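Local coordinates for cytochrome C-type biogenesis protein ccmF (Thermus thermophilus, PDB 6ZMQ), which binds heme b in the membrane and probably acts as the lyase that joins heme to apocytochrome c during cytochrome c maturation, at residues H510-L515 with G635-G640. Numbering follows the deposited sequence.
With HEM (protoporphyrin IX containing Fe), chain B.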
ATOM      1  N   HIS A 510       6.981 -16.051   0.246  1.00 42.39           N
ATOM      2  CA  HIS A 510       6.128 -16.798   1.190  1.00 41.35           C
ATOM      3  C   HIS A 510       6.798 -16.836   2.556  1.00 55.00           C
ATOM      4  O   HIS A 510       6.084 -16.579   3.567  1.00 63.73           O
ATOM      5  CB  HIS A 510       5.751 -18.178   0.657  1.00 38.86           C
ATOM      6  CG  HIS A 510       4.718 -18.165  -0.412  1.00 48.07           C
ATOM      7  ND1 HIS A 510       4.793 -19.014  -1.465  1.00 53.50           N
ATOM      8  CD2 HIS A 510       3.723 -17.306  -0.687  1.00 52.32           C
ATOM      9  CE1 HIS A 510       3.833 -18.751  -2.306  1.00 55.09           C
ATOM     10  NE2 HIS A 510       3.133 -17.705  -1.847  1.00 53.27           N
ATOM     11  N   PHE A 511       8.114 -17.085   2.549  1.00 56.42           N
ATOM     12  CA  PHE A 511       8.939 -17.171   3.772  1.00 47.04           C
ATOM     13  C   PHE A 511       8.953 -15.832   4.469  1.00 42.18           C
ATOM     14  O   PHE A 511       8.977 -15.798   5.656  1.00 34.94           O
ATOM     15  CB  PHE A 511      10.369 -17.455   3.366  1.00 43.03           C
ATOM     16  CG  PHE A 511      11.346 -17.584   4.489  1.00 39.61           C
ATOM     17  CD1 PHE A 511      10.930 -17.822   5.767  1.00 46.72           C
ATOM     18  CD2 PHE A 511      12.686 -17.523   4.244  1.00 44.74           C
ATOM     19  CE1 PHE A 511      11.837 -17.986   6.792  1.00 58.40           C
ATOM     20  CE2 PHE A 511      13.601 -17.694   5.260  1.00 58.82           C
ATOM     21  CZ  PHE A 511      13.174 -17.925   6.539  1.00 63.91           C
ATOM     22  N   ALA A 512       9.022 -14.765   3.704  1.00 47.99           N
ATOM     23  CA  ALA A 512       9.004 -13.405   4.262  1.00 45.09           C
ATOM     24  C   ALA A 512       7.681 -13.171   4.965  1.00 46.02           C
ATOM     25  O   ALA A 512       7.715 -12.561   5.985  1.00 54.41           O
ATOM     26  CB  ALA A 512       9.198 -12.408   3.159  1.00 40.31           C
ATOM     27  N   VAL A 513       6.551 -13.583   4.410  1.00 33.40           N
ATOM     28  CA  VAL A 513       5.328 -13.393   5.229  1.00 38.75           C
ATOM     29  C   VAL A 513       5.401 -14.269   6.462  1.00 51.59           C
ATOM     30  O   VAL A 513       4.895 -13.834   7.449  1.00 72.37           O
ATOM     31  CB  VAL A 513       4.005 -13.646   4.507  1.00 45.53           C
ATOM     32  CG1 VAL A 513       2.971 -14.192   5.455  1.00 49.29           C
ATOM     33  CG2 VAL A 513       3.488 -12.369   3.926  1.00 50.28           C
ATOM     34  N   ALA A 514       5.896 -15.495   6.350  1.00 47.53           N
ATOM     35  CA  ALA A 514       5.979 -16.442   7.479  1.00 32.99           C
ATOM     36  C   ALA A 514       6.678 -15.819   8.684  1.00 52.09           C
ATOM     37  O   ALA A 514       6.223 -16.043   9.802  1.00 51.58           O
ATOM     38  CB  ALA A 514       6.721 -17.643   7.004  1.00 23.63           C
ATOM     39  N   LEU A 515       7.798 -15.140   8.432  1.00 65.33           N
ATOM     40  CA  LEU A 515       8.621 -14.426   9.384  1.00 49.36           C
ATOM     41  C   LEU A 515       7.888 -13.233   9.987  1.00 47.72           C
ATOM     42  O   LEU A 515       8.029 -12.976  11.192  1.00 47.55           O
ATOM     43  CB  LEU A 515       9.889 -13.963   8.657  1.00 30.97           C
ATOM     44  CG  LEU A 515      11.161 -13.357   9.266  1.00 25.98           C
ATOM     45  CD1 LEU A 515      11.535 -13.962  10.613  1.00 24.60           C
ATOM     46  CD2 LEU A 515      12.303 -13.485   8.261  1.00 25.46           C
ATOM     47  N   GLY A 635      12.139  -6.427   3.802  1.00 43.12           N
ATOM     48  CA  GLY A 635      13.223  -6.466   2.828  1.00 54.44           C
ATOM     49  C   GLY A 635      13.268  -7.746   2.010  1.00 60.98           C
ATOM     50  O   GLY A 635      13.598  -7.717   0.820  1.00 67.40           O
ATOM     51  N   LEU A 636      12.953  -8.890   2.637  1.00 64.85           N
ATOM     52  CA  LEU A 636      12.947 -10.157   1.906  1.00 51.22           C
ATOM     53  C   LEU A 636      11.806 -10.205   0.890  1.00 54.81           C
ATOM     54  O   LEU A 636      11.974 -10.733  -0.215  1.00 65.53           O
ATOM     55  CB  LEU A 636      12.860 -11.328   2.885  1.00 33.07           C
ATOM     56  CG  LEU A 636      14.186 -11.736   3.547  1.00 33.85           C
ATOM     57  CD1 LEU A 636      13.941 -12.668   4.728  1.00 29.78           C
ATOM     58  CD2 LEU A 636      15.140 -12.387   2.555  1.00 43.42           C
ATOM     59  N   MET A 637      10.657  -9.618   1.239  1.00 46.55           N
ATOM     60  CA  MET A 637       9.545  -9.469   0.299  1.00 38.10           C
ATOM     61  C   MET A 637       9.913  -8.567  -0.876  1.00 32.30           C
ATOM     62  O   MET A 637       9.510  -8.832  -2.018  1.00 32.63           O
ATOM     63  CB  MET A 637       8.335  -8.897   1.030  1.00 40.89           C
ATOM     64  CG  MET A 637       7.228  -9.873   1.304  1.00 39.88           C
ATOM     65  SD  MET A 637       5.922  -9.010   2.172  1.00 49.89           S
ATOM     66  CE  MET A 637       6.391  -9.366   3.845  1.00 28.17           C
ATOM     67  N   ALA A 638      10.662  -7.489  -0.606  1.00 36.04           N
ATOM     68  CA  ALA A 638      11.078  -6.576  -1.671  1.00 44.80           C
ATOM     69  C   ALA A 638      12.041  -7.261  -2.639  1.00 52.91           C
ATOM     70  O   ALA A 638      11.788  -7.314  -3.852  1.00 57.10           O
ATOM     71  CB  ALA A 638      11.701  -5.316  -1.063  1.00 51.07           C
ATOM     72  N   LEU A 639      13.102  -7.878  -2.104  1.00 55.85           N
ATOM     73  CA  LEU A 639      14.061  -8.631  -2.910  1.00 52.91           C
ATOM     74  C   LEU A 639      13.562 -10.005  -3.367  1.00 52.75           C
ATOM     75  O   LEU A 639      14.357 -10.771  -3.923  1.00 74.12           O
ATOM     76  CB  LEU A 639      15.385  -8.772  -2.148  1.00 50.76           C
ATOM     77  CG  LEU A 639      16.335  -7.562  -2.089  1.00 50.94           C
ATOM     78  CD1 LEU A 639      16.235  -6.712  -0.832  1.00 57.06           C
ATOM     79  CD2 LEU A 639      17.752  -8.086  -2.223  1.00 51.71           C
ATOM     80  N   GLY A 640      12.305 -10.371  -3.098  1.00 37.04           N
ATOM     81  CA  GLY A 640      11.676 -11.492  -3.781  1.00 40.20           C
ATOM     82  C   GLY A 640      10.725 -11.150  -4.917  1.00 47.89           C
ATOM     83  O   GLY A 640      10.761 -11.779  -5.989  1.00 56.85           O
TER
HETATM   84  CHA HEM B 701       2.591 -17.021  -5.659  1.00 41.84           C
HETATM   85  CHB HEM B 701       0.021 -20.016  -2.756  1.00 49.80           C
HETATM   86  CHC HEM B 701      -0.563 -16.359   0.474  1.00 46.41           C
HETATM   87  CHD HEM B 701       2.399 -13.610  -2.256  1.00 48.24           C
HETATM   88  C1A HEM B 701       1.931 -18.113  -5.118  1.00 51.28           C
HETATM   89  C2A HEM B 701       1.813 -19.359  -5.793  1.00 53.30           C
HETATM   90  C3A HEM B 701       1.096 -20.197  -4.991  1.00 47.51           C
HETATM   91  C4A HEM B 701       0.755 -19.499  -3.818  1.00 50.50           C
HETATM   92  CMA HEM B 701       0.722 -21.621  -5.288  1.00 41.61           C
HETATM   93  CAA HEM B 701       2.382 -19.713  -7.159  1.00 48.22           C
HETATM   94  CBA HEM B 701       3.886 -20.036  -7.086  1.00 48.79           C
HETATM   95  CGA HEM B 701       4.146 -21.262  -6.246  1.00 68.38           C
HETATM   96  O1A HEM B 701       4.845 -21.168  -5.211  1.00 78.58           O
HETATM   97  O2A HEM B 701       3.662 -22.365  -6.587  1.00 74.03           O
HETATM   98  C1B HEM B 701      -0.363 -19.235  -1.646  1.00 37.54           C
HETATM   99  C2B HEM B 701      -1.279 -19.680  -0.665  1.00 38.85           C
HETATM  100  C3B HEM B 701      -1.454 -18.678   0.239  1.00 42.30           C
HETATM  101  C4B HEM B 701      -0.631 -17.561  -0.224  1.00 36.59           C
HETATM  102  CMB HEM B 701      -1.937 -21.023  -0.609  1.00 38.20           C
HETATM  103  CAB HEM B 701      -2.309 -18.668   1.431  1.00 56.09           C
HETATM  104  CBB HEM B 701      -3.638 -18.026   1.232  1.00 57.44           C
HETATM  105  C1C HEM B 701       0.255 -15.336   0.049  1.00 32.81           C
HETATM  106  C2C HEM B 701       0.600 -14.216   0.805  1.00 22.09           C
HETATM  107  C3C HEM B 701       1.435 -13.463   0.015  1.00 20.59           C
HETATM  108  C4C HEM B 701       1.614 -14.117  -1.226  1.00 30.76           C
HETATM  109  CMC HEM B 701       0.163 -13.856   2.202  1.00 20.80           C
HETATM  110  CAC HEM B 701       2.026 -12.194   0.400  1.00 20.41           C
HETATM  111  CBC HEM B 701       3.418 -12.157   0.907  1.00 27.00           C
HETATM  112  C1D HEM B 701       2.672 -14.267  -3.466  1.00 45.53           C
HETATM  113  C2D HEM B 701       3.402 -13.686  -4.599  1.00 45.29           C
HETATM  114  C3D HEM B 701       3.464 -14.632  -5.562  1.00 46.44           C
HETATM  115  C4D HEM B 701       2.767 -15.809  -4.994  1.00 40.51           C
HETATM  116  CMD HEM B 701       3.970 -12.295  -4.673  1.00 40.02           C
HETATM  117  CAD HEM B 701       4.117 -14.513  -6.930  1.00 47.46           C
HETATM  118  CBD HEM B 701       3.021 -14.354  -7.992  1.00 52.06           C
HETATM  119  CGD HEM B 701       3.532 -14.086  -9.389  1.00 47.94           C
HETATM  120  O1D HEM B 701       3.521 -14.980 -10.265  1.00 41.28           O
HETATM  121  O2D HEM B 701       3.948 -12.952  -9.685  1.00 49.50           O
HETATM  122  NA  HEM B 701       1.255 -18.228  -3.919  1.00 63.47           N
HETATM  123  NB  HEM B 701      -0.021 -17.964  -1.349  1.00 39.48           N
HETATM  124  NC  HEM B 701       0.899 -15.281  -1.158  1.00 40.47           N
HETATM  125  ND  HEM B 701       2.339 -15.507  -3.765  1.00 57.77           N
HETATM  126 FE   HEM B 701       1.261 -16.788  -2.499  1.00 52.30          FE
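A512 sets its CB between L636 and M637: it lies 3.8 Å from L636 CB and 3.7 Å from M637 CG, and segment 510-515 of helix 501-525 rests through this methyl on segment 635-640 of helix 627-644, A512 CB facing the backbone N of M637. The small side chain at this point is consistent with the close approach, the segment axes being 8.4 Å apart and nearly antiparallel at 169°. On one flank of A512, L515 and L636 cross at about a right angle, L515 CD2 meeting L636 CD1 at 4.0 Å; L515 reaches there with CG anti to its own backbone N (chi1 -170°). On the other flank M637 bends at chi3 (-93°), which brings its methyl CE to 4.2 Å from V513 CG2 and close to the backbone carbonyl of A512. The side chains that meet are all apolar.

Helix 501-525 also serves the heme. H510 points away from segment 635-640 and binds the heme iron through NE2 at 2.2 Å, while H276 supplies the other axial ligand, giving bis-histidine coordination, and S506 and R224 hydrogen-bond the heme. V513 CG2 touches both M637 CE and the vinyl carbon CBC of the heme.

Behind this layer, I476 of helix 460-484 and M420 of helix 402-422 touch H510, L417 and M420 of helix 402-422 touch V513, which also meets a bound phosphatidylethanolamine, and F469 of helix 460-484 packs on A514 and L515. The pair thus joins helix 501-525 to the C-terminal helix 627-644, two membrane helices separated in sequence by a region that carries the β-strands, running from strand 528-534 to strand 617-625.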